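Local coordinates for uncharacterized protein DSY3957 (PDB 3HXL), which probably forms the contractile tail sheath of a myovirus-type phage or a related phage-like particle, at residues I51-G56 / E77-A82; N115-V120 / D157-S162; T215-A220 / E236-A241. All coordinates share one frame; numbering follows the deposited sequence.

Interaction 1. Residues I51-G56 / E77-A82; sequences ITIEAG and EALKRA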
loop_
_atom_site.group_PDB
_atom_site.type_symbol
_atom_site.label_atom_id
_atom_site.label_comp_id
_atom_site.label_asym_id
_atom_site.label_seq_id
_atom_site.Cartn_x
_atom_site.Cartn_y
_atom_site.Cartn_z
ATOM N N ILE A 51 -1.837 10.005 1.511
ATOM C CA ILE A 51 -3.069 9.880 2.278
ATOM C C ILE A 51 -3.034 8.530 2.975
ATOM O O ILE A 51 -2.766 7.503 2.350
ATOM C CB ILE A 51 -4.291 9.935 1.349
ATOM C CG1 ILE A 51 -4.309 11.281 0.619
ATOM C CG2 ILE A 51 -5.581 9.736 2.145
ATOM C CD1 ILE A 51 -5.386 11.389 -0.439
ATOM N N THR A 52 -3.300 8.533 4.272
ATOM C CA THR A 52 -3.280 7.305 5.042
ATOM C C THR A 52 -4.708 6.871 5.333
ATOM O O THR A 52 -5.506 7.644 5.857
ATOM C CB THR A 52 -2.512 7.497 6.359
ATOM O OG1 THR A 52 -1.153 7.837 6.067
ATOM C CG2 THR A 52 -2.540 6.219 7.184
ATOM N N ILE A 53 -5.029 5.638 4.961
ATOM C CA ILE A 53 -6.362 5.099 5.180
ATOM C C ILE A 53 -6.253 3.761 5.889
ATOM O O ILE A 53 -5.581 2.846 5.412
ATOM C CB ILE A 53 -7.102 4.894 3.848
ATOM C CG1 ILE A 53 -7.179 6.223 3.097
ATOM C CG2 ILE A 53 -8.499 4.324 4.109
ATOM C CD1 ILE A 53 -7.820 6.137 1.738
ATOM N N GLU A 54 -6.899 3.655 7.044
ATOM C CA GLU A 54 -6.885 2.408 7.798
ATOM C C GLU A 54 -8.091 1.607 7.323
ATOM O O GLU A 54 -9.122 2.177 6.968
ATOM C CB GLU A 54 -7.004 2.679 9.303
ATOM C CG GLU A 54 -5.982 3.650 9.894
ATOM C CD GLU A 54 -4.539 3.251 9.633
ATOM O OE1 GLU A 54 -4.196 2.062 9.815
ATOM O OE2 GLU A 54 -3.737 4.136 9.255
ATOM N N ALA A 55 -7.965 0.286 7.299
ATOM C CA ALA A 55 -9.076 -0.550 6.867
ATOM C C ALA A 55 -10.292 -0.190 7.716
ATOM O O ALA A 55 -10.173 0.000 8.926
ATOM C CB ALA A 55 -8.726 -2.028 7.039
ATOM N N GLY A 56 -11.455 -0.084 7.079
ATOM C CA GLY A 56 -12.663 0.255 7.808
ATOM C C GLY A 56 -12.944 1.747 7.878
ATOM O O GLY A 56 -14.061 2.152 8.191
ATOM N N GLU A 77 -10.188 -2.922 -2.933
ATOM C CA GLU A 77 -9.465 -4.179 -3.095
ATOM C C GLU A 77 -8.176 -4.271 -2.279
ATOM O O GLU A 77 -7.894 -5.303 -1.676
ATOM C CB GLU A 77 -9.162 -4.425 -4.578
ATOM C CG GLU A 77 -10.415 -4.484 -5.445
ATOM C CD GLU A 77 -11.435 -5.490 -4.922
ATOM O OE1 GLU A 77 -11.169 -6.708 -4.998
ATOM O OE2 GLU A 77 -12.499 -5.057 -4.428
ATOM N N ALA A 78 -7.395 -3.194 -2.260
ATOM C CA ALA A 78 -6.144 -3.182 -1.514
ATOM C C ALA A 78 -6.389 -3.374 -0.024
ATOM O O ALA A 78 -5.588 -3.994 0.670
ATOM C CB ALA A 78 -5.408 -1.867 -1.739
ATOM N N LEU A 79 -7.493 -2.833 0.467
ATOM C CA LEU A 79 -7.794 -2.947 1.883
ATOM C C LEU A 79 -8.546 -4.214 2.276
ATOM O O LEU A 79 -8.989 -4.340 3.416
ATOM C CB LEU A 79 -8.529 -1.690 2.359
ATOM C CG LEU A 79 -7.553 -0.497 2.464
ATOM C CD1 LEU A 79 -8.307 0.804 2.665
ATOM C CD2 LEU A 79 -6.577 -0.740 3.610
ATOM N N LYS A 80 -8.689 -5.156 1.344
ATOM C CA LYS A 80 -9.352 -6.413 1.676
ATOM C C LYS A 80 -8.425 -7.211 2.590
ATOM O O LYS A 80 -8.882 -7.884 3.514
ATOM C CB LYS A 80 -9.687 -7.220 0.409
ATOM C CG LYS A 80 -11.013 -6.819 -0.225
ATOM C CD LYS A 80 -11.312 -7.557 -1.523
ATOM C CE LYS A 80 -12.728 -7.235 -2.002
ATOM N NZ LYS A 80 -13.056 -7.881 -3.311
ATOM N N ARG A 81 -7.117 -7.115 2.357
ATOM C CA ARG A 81 -6.157 -7.849 3.179
ATOM C C ARG A 81 -5.164 -6.970 3.942
ATOM O O ARG A 81 -4.588 -7.408 4.935
ATOM C CB ARG A 81 -5.376 -8.847 2.315
ATOM C CG ARG A 81 -6.223 -9.924 1.632
ATOM C CD ARG A 81 -6.724 -10.964 2.631
ATOM N NE ARG A 81 -7.303 -12.146 1.985
ATOM C CZ ARG A 81 -6.699 -13.329 1.911
ATOM N NH1 ARG A 81 -5.496 -13.500 2.437
ATOM N NH2 ARG A 81 -7.306 -14.349 1.325
ATOM N N ALA A 82 -4.960 -5.740 3.481
ATOM C CA ALA A 82 -4.022 -4.832 4.142
ATOM C C ALA A 82 -4.708 -4.096 5.285
ATOM O O ALA A 82 -5.923 -3.915 5.276
ATOM C CB ALA A 82 -3.470 -3.832 3.135
#

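Interaction 2. Residues N115-V120 / D157-S162; sequences NDITLV and DWVIFS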
loop_
_atom_site.group_PDB
_atom_site.type_symbol
_atom_site.label_atom_id
_atom_site.label_comp_id
_atom_site.label_asym_id
_atom_site.label_seq_id
_atom_site.Cartn_x
_atom_site.Cartn_y
_atom_site.Cartn_z
ATOM N N ASN A 115 -17.813 18.239 -11.148
ATOM C CA ASN A 115 -18.976 18.466 -12.003
ATOM C C ASN A 115 -20.259 17.843 -11.447
ATOM O O ASN A 115 -21.341 18.043 -12.000
ATOM C CB ASN A 115 -18.727 17.939 -13.419
ATOM C CG ASN A 115 -17.499 18.548 -14.067
ATOM O OD1 ASN A 115 -17.277 19.762 -14.003
ATOM N ND2 ASN A 115 -16.696 17.706 -14.708
ATOM N N ASP A 116 -20.146 17.085 -10.360
ATOM C CA ASP A 116 -21.326 16.469 -9.752
ATOM C C ASP A 116 -21.863 17.364 -8.644
ATOM O O ASP A 116 -22.766 16.982 -7.900
ATOM C CB ASP A 116 -20.996 15.100 -9.152
ATOM C CG ASP A 116 -20.508 14.105 -10.187
ATOM O OD1 ASP A 116 -20.873 14.244 -11.370
ATOM O OD2 ASP A 116 -19.770 13.173 -9.805
ATOM N N ILE A 117 -21.288 18.554 -8.527
ATOM C CA ILE A 117 -21.707 19.504 -7.507
ATOM C C ILE A 117 -22.635 20.539 -8.129
ATOM O O ILE A 117 -22.412 20.989 -9.253
ATOM C CB ILE A 117 -20.492 20.229 -6.897
ATOM C CG1 ILE A 117 -19.448 19.200 -6.448
ATOM C CG2 ILE A 117 -20.935 21.073 -5.703
ATOM C CD1 ILE A 117 -18.175 19.811 -5.897
ATOM N N THR A 118 -23.677 20.908 -7.398
ATOM C CA THR A 118 -24.623 21.905 -7.883
ATOM C C THR A 118 -24.961 22.890 -6.776
ATOM O O THR A 118 -25.228 22.499 -5.638
ATOM C CB THR A 118 -25.930 21.252 -8.385
ATOM O OG1 THR A 118 -25.643 20.395 -9.494
ATOM C CG2 THR A 118 -26.926 22.321 -8.832
ATOM N N LEU A 119 -24.942 24.171 -7.124
ATOM C CA LEU A 119 -25.245 25.234 -6.174
ATOM C C LEU A 119 -26.724 25.604 -6.229
ATOM O O LEU A 119 -27.311 25.693 -7.306
ATOM C CB LEU A 119 -24.408 26.474 -6.490
ATOM C CG LEU A 119 -24.807 27.753 -5.751
ATOM C CD1 LEU A 119 -24.453 27.627 -4.282
ATOM C CD2 LEU A 119 -24.100 28.946 -6.374
ATOM N N VAL A 120 -27.311 25.813 -5.057
ATOM C CA VAL A 120 -28.710 26.201 -4.942
ATOM C C VAL A 120 -28.805 27.373 -3.966
ATOM O O VAL A 120 -28.354 27.277 -2.820
ATOM C CB VAL A 120 -29.581 25.028 -4.426
ATOM C CG1 VAL A 120 -31.022 25.495 -4.217
ATOM C CG2 VAL A 120 -29.550 23.878 -5.427
ATOM N N ASP A 157 -16.780 21.072 2.983
ATOM C CA ASP A 157 -15.901 19.999 2.530
ATOM C C ASP A 157 -15.926 19.790 1.019
ATOM O O ASP A 157 -15.164 18.980 0.487
ATOM C CB ASP A 157 -16.248 18.679 3.228
ATOM C CG ASP A 157 -16.213 18.784 4.740
ATOM O OD1 ASP A 157 -15.328 19.483 5.280
ATOM O OD2 ASP A 157 -17.068 18.149 5.394
ATOM N N TRP A 158 -16.781 20.526 0.317
ATOM C CA TRP A 158 -16.882 20.361 -1.130
ATOM C C TRP A 158 -16.480 21.550 -1.988
ATOM O O TRP A 158 -15.914 21.370 -3.067
ATOM C CB TRP A 158 -18.300 19.956 -1.505
ATOM C CG TRP A 158 -18.671 18.618 -0.997
ATOM C CD1 TRP A 158 -19.290 18.325 0.183
ATOM C CD2 TRP A 158 -18.442 17.372 -1.657
ATOM N NE1 TRP A 158 -19.471 16.963 0.296
ATOM C CE2 TRP A 158 -18.960 16.356 -0.821
ATOM C CE3 TRP A 158 -17.857 17.016 -2.878
ATOM C CZ2 TRP A 158 -18.903 15.002 -1.166
ATOM C CZ3 TRP A 158 -17.801 15.670 -3.222
ATOM C CH2 TRP A 158 -18.325 14.680 -2.368
ATOM N N VAL A 159 -16.786 22.760 -1.528
ATOM C CA VAL A 159 -16.455 23.948 -2.304
ATOM C C VAL A 159 -15.950 25.130 -1.492
ATOM O O VAL A 159 -16.075 25.174 -0.265
ATOM C CB VAL A 159 -17.671 24.445 -3.117
ATOM C CG1 VAL A 159 -18.169 23.348 -4.041
ATOM C CG2 VAL A 159 -18.779 24.898 -2.175
ATOM N N ILE A 160 -15.378 26.088 -2.215
ATOM C CA ILE A 160 -14.854 27.318 -1.642
ATOM C C ILE A 160 -15.668 28.445 -2.270
ATOM O O ILE A 160 -15.853 28.477 -3.487
ATOM C CB ILE A 160 -13.360 27.531 -2.006
ATOM C CG1 ILE A 160 -12.508 26.386 -1.447
ATOM C CG2 ILE A 160 -12.884 28.871 -1.469
ATOM C CD1 ILE A 160 -12.493 26.303 0.067
ATOM N N PHE A 161 -16.163 29.356 -1.440
ATOM C CA PHE A 161 -16.957 30.476 -1.933
ATOM C C PHE A 161 -16.070 31.697 -2.131
ATOM O O PHE A 161 -15.215 31.994 -1.295
ATOM C CB PHE A 161 -18.071 30.806 -0.939
ATOM C CG PHE A 161 -19.041 29.684 -0.725
ATOM C CD1 PHE A 161 -19.990 29.376 -1.692
ATOM C CD2 PHE A 161 -18.995 28.923 0.437
ATOM C CE1 PHE A 161 -20.884 28.327 -1.500
ATOM C CE2 PHE A 161 -19.884 27.869 0.640
ATOM C CZ PHE A 161 -20.830 27.570 -0.329
ATOM N N SER A 162 -16.267 32.398 -3.241
ATOM C CA SER A 162 -15.477 33.588 -3.533
ATOM C C SER A 162 -16.355 34.690 -4.116
ATOM O O SER A 162 -17.440 34.427 -4.639
ATOM C CB SER A 162 -14.348 33.252 -4.515
ATOM O OG SER A 162 -14.861 32.744 -5.734
#

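Interaction 3. Residues T215-A220 / E236-A241; sequences TFTAFA and ENYPAA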
loop_
_atom_site.group_PDB
_atom_site.type_symbol
_atom_site.label_atom_id
_atom_site.label_comp_id
_atom_site.label_asym_id
_atom_site.label_seq_id
_atom_site.Cartn_x
_atom_site.Cartn_y
_atom_site.Cartn_z
ATOM N N THR A 215 10.863 1.059 -14.064
ATOM C CA THR A 215 11.265 2.002 -13.031
ATOM C C THR A 215 10.937 1.455 -11.641
ATOM O O THR A 215 11.765 1.527 -10.733
ATOM C CB THR A 215 10.577 3.367 -13.234
ATOM O OG1 THR A 215 11.097 3.989 -14.420
ATOM C CG2 THR A 215 10.825 4.283 -12.045
ATOM N N PHE A 216 9.739 0.903 -11.473
ATOM C CA PHE A 216 9.371 0.351 -10.177
ATOM C C PHE A 216 10.263 -0.835 -9.824
ATOM O O PHE A 216 10.603 -1.035 -8.658
ATOM C CB PHE A 216 7.888 -0.056 -10.154
ATOM C CG PHE A 216 6.955 1.085 -9.843
ATOM C CD1 PHE A 216 5.982 0.956 -8.847
ATOM C CD2 PHE A 216 7.060 2.301 -10.524
ATOM C CE1 PHE A 216 5.129 2.019 -8.538
ATOM C CE2 PHE A 216 6.215 3.366 -10.221
ATOM C CZ PHE A 216 5.244 3.229 -9.219
ATOM N N THR A 217 10.656 -1.608 -10.834
ATOM C CA THR A 217 11.532 -2.761 -10.616
ATOM C C THR A 217 12.889 -2.273 -10.112
ATOM O O THR A 217 13.446 -2.837 -9.173
ATOM C CB THR A 217 11.716 -3.578 -11.918
ATOM O OG1 THR A 217 10.450 -4.113 -12.327
ATOM C CG2 THR A 217 12.693 -4.734 -11.701
ATOM N N ALA A 218 13.414 -1.214 -10.728
ATOM C CA ALA A 218 14.695 -0.659 -10.311
ATOM C C ALA A 218 14.565 -0.090 -8.899
ATOM O O ALA A 218 15.462 -0.240 -8.063
ATOM C CB ALA A 218 15.147 0.439 -11.285
ATOM N N PHE A 219 13.441 0.570 -8.645
ATOM C CA PHE A 219 13.156 1.164 -7.344
ATOM C C PHE A 219 13.240 0.086 -6.264
ATOM O O PHE A 219 13.886 0.274 -5.234
ATOM C CB PHE A 219 11.755 1.784 -7.357
ATOM C CG PHE A 219 11.342 2.397 -6.048
ATOM C CD1 PHE A 219 11.855 3.622 -5.640
ATOM C CD2 PHE A 219 10.425 1.741 -5.221
ATOM C CE1 PHE A 219 11.465 4.192 -4.427
ATOM C CE2 PHE A 219 10.029 2.301 -4.007
ATOM C CZ PHE A 219 10.547 3.528 -3.607
ATOM N N ALA A 220 12.589 -1.046 -6.511
ATOM C CA ALA A 220 12.591 -2.150 -5.556
ATOM C C ALA A 220 14.006 -2.652 -5.272
ATOM O O ALA A 220 14.375 -2.877 -4.118
ATOM C CB ALA A 220 11.726 -3.293 -6.083
ATOM N N GLU A 236 1.881 -5.749 -13.131
ATOM C CA GLU A 236 1.032 -6.502 -14.051
ATOM C C GLU A 236 1.845 -6.997 -15.236
ATOM O O GLU A 236 2.496 -6.204 -15.907
ATOM C CB GLU A 236 -0.082 -5.594 -14.589
ATOM C CG GLU A 236 -0.997 -6.258 -15.591
ATOM C CD GLU A 236 -0.698 -5.910 -17.051
ATOM O OE1 GLU A 236 -1.362 -6.507 -17.909
ATOM O OE2 GLU A 236 0.168 -5.055 -17.353
ATOM N N ASN A 237 1.801 -8.298 -15.492
ATOM C CA ASN A 237 2.507 -8.889 -16.623
ATOM C C ASN A 237 3.907 -8.325 -16.896
ATOM O O ASN A 237 4.148 -7.684 -17.923
ATOM C CB ASN A 237 1.635 -8.765 -17.881
ATOM C CG ASN A 237 0.472 -9.737 -17.874
ATOM O OD1 ASN A 237 0.645 -10.922 -18.150
ATOM N ND2 ASN A 237 -0.713 -9.246 -17.534
ATOM N N TYR A 238 4.827 -8.567 -15.971
ATOM C CA TYR A 238 6.196 -8.107 -16.141
ATOM C C TYR A 238 7.179 -9.095 -15.529
ATOM O O TYR A 238 7.992 -8.737 -14.672
ATOM C CB TYR A 238 6.383 -6.730 -15.505
ATOM C CG TYR A 238 7.580 -5.983 -16.045
ATOM C CD1 TYR A 238 8.707 -5.756 -15.252
ATOM C CD2 TYR A 238 7.581 -5.496 -17.352
ATOM C CE1 TYR A 238 9.810 -5.055 -15.751
ATOM C CE2 TYR A 238 8.673 -4.796 -17.861
ATOM C CZ TYR A 238 9.782 -4.577 -17.056
ATOM O OH TYR A 238 10.851 -3.865 -17.555
ATOM N N PRO A 239 7.110 -10.359 -15.955
ATOM C CA PRO A 239 8.019 -11.375 -15.424
ATOM C C PRO A 239 9.475 -11.065 -15.778
ATOM O O PRO A 239 10.398 -11.616 -15.181
ATOM C CB PRO A 239 7.513 -12.658 -16.072
ATOM C CG PRO A 239 6.963 -12.182 -17.376
ATOM C CD PRO A 239 6.217 -10.936 -16.975
ATOM N N ALA A 240 9.675 -10.167 -16.739
ATOM C CA ALA A 240 11.025 -9.798 -17.158
ATOM C C ALA A 240 11.846 -9.206 -16.010
ATOM O O ALA A 240 13.079 -9.128 -16.089
ATOM C CB ALA A 240 10.963 -8.802 -18.333
ATOM N N ALA A 241 11.167 -8.781 -14.948
ATOM C CA ALA A 241 11.843 -8.204 -13.789
ATOM C C ALA A 241 12.863 -9.193 -13.205
ATOM O O ALA A 241 13.926 -8.789 -12.727
ATOM C CB ALA A 241 10.808 -7.815 -12.712
#

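Interaction 1. Residues I51-G56 / E77-A82
Lys80 NZ, one residue on from the Leu79 that packs against Ile53 and Ala55, is gripped by several acceptors at once. Glu77 OE1 meets it at 2.8 Å through its syn lone pair, and Glu77 OE2 adds a weak bond. Glu290 supplies a second salt bridge and the carbonyl of Asp289 a further hydrogen bond, tying the end of helix 73-78 to a distant part of the chain. The setting is a mixed beta-sheet in an alpha/beta domain: strand 51-54 runs antiparallel to strand 84-89, and the turn between the helix and that second strand curls beside residues 53-55. As the helix ends, Lys80 N still bonds Glu77 O at 3.1 Å, while Ala82 N reaches Ala78 O only weakly, and Leu79 is the first residue to leave helical geometry. Its side chain carries the contact. With CG anti to its own carbonyl carbon (chi1 -74°), it points at the strand and divides its two methyls between two residues. CD1 touches Ile53 CG2 at 3.8 Å, the isoleucine and leucine side chains lying roughly perpendicular. The Ile53 methyl gets there because CG2 stands opposite the backbone N, while the residue as a whole also packs on Leu63 and Leu87. The other branch, Leu79 CD2, lies over Ala55, 4.1 Å from Ala55 N and at almost the same distance from Ala55 CB. Direct contact between the segments is thus non-polar, and the salt bridges of Glu77 and Lys80 lie away from it. Where the turn enters strand 84-89, the small methyl of Ala55 completes the seam, its CB resting 3.8 Å from Ala82 O.

Interaction 2. Residues N115-V120 / D157-S162
Ile117 and Trp158 mark the closest backbone approach of the two segments, with their CA atoms 8.0 Å apart, a spacing bridged by side chains rather than by backbone pairing. Ile117 does most of the work, using two branches. Its CG2 meets Val159 CG1 at 3.9 Å, and the two side chains run antiparallel, alongside each other. Its CD1 reaches further along, to 4.1 Å from Trp158 CE3, approaching the indole obliquely. The same Ile117 CD1 also rests 3.9 Å from Trp158 O. CG1 stands beside the backbone N of Ile117 (chi1 -51°), and the extended continuation to CD1 carries that methyl down to the tryptophan. Trp158 lies just ahead of strand 159-162, where Asn156 OD1 accepts bonds from both Trp158 N and Val159 N and so fixes the entry to the strand. The indole also meets the ring of Trp44 and touches Val137 and Leu142. Strand 117-123 belongs to a four-stranded antiparallel sheet and strand 159-162 to a three-stranded one. Inward-facing apolar side chains between two such sheets are the core of a beta-sandwich, here the beta-sandwich domain of the sheath protein.

Interaction 3. Residues T215-A220 / E236-A241
A beta-alpha-beta crossover frames this contact: helix 210-227 links the parallel neighbours 202-204 and 232-236, and the loop leaving the second strand folds back against the helix. The segments lie in the subtilisin-like domain of the sheath protein. Thr217 is the helix residue that meets the loop, and it uses both branches. Its OG1 lies 3.6 Å from Tyr238 CE1, reaching the ring obliquely, and the same oxygen is 3.7 Å from Ala241 CB. OG1 stands beside the backbone N (chi1 -63°), which leaves the methyl CG2 anti to that nitrogen. There Thr217 CG2 packs on the same Ala241 CB at 3.8 Å, so the alanine methyl sits against the fork of the threonine. Tyr238 and Ala241 are brought to the same side by a short 3-10 turn that begins at Pro239, across which Ala241 N bonds Tyr238 O at 3.2 Å. Before that turn, Asn237 ND2 donates to Glu236 OE1 at 2.8 Å, approaching from well above the carboxylate plane (58° out of it). Lys213 serves both segments: its carbonyl O, one turn earlier in the helix, accepts a hydrogen bond from Thr217 OG1, and its NZ forms a salt bridge with OE2 of Glu236, the glutamate that ends the strand. Bonds from Asn237 ND2 to Lys250 O and from Tyr238 N to Ser248 OG tie the loop to strand 246-255. Because the hydroxyl of Thr217 is paired with a carbonyl of its own helix, it meets the tyrosine ring and the alanine methyl by van der Waals contact. A polar side chain can thus be buried at this junction without a polar partner from the facing loop.

Interactions 1 and 3 both lie beside one mixed sheet, at the ends of strands 51-54 and 232-236 respectively. Their centres are 23 Å apart and their nearest atoms about 13 Å, yet helix 263-276 touches both, packing on Glu77, Lys80 and Arg81 in one and on Glu236 and Asn237 in the other. Interaction 2 lies farther out in the beta-sandwich, its centre 28 Å from that of interaction 1 and 41 Å from that of interaction 3. Contact between Trp158 and Trp44 links it to the part of the chain between strands 35-40 and 51-54. The three illustrate packing within separate parts of one chain: side chains meet directly, without hydrogen bonds between the paired segments.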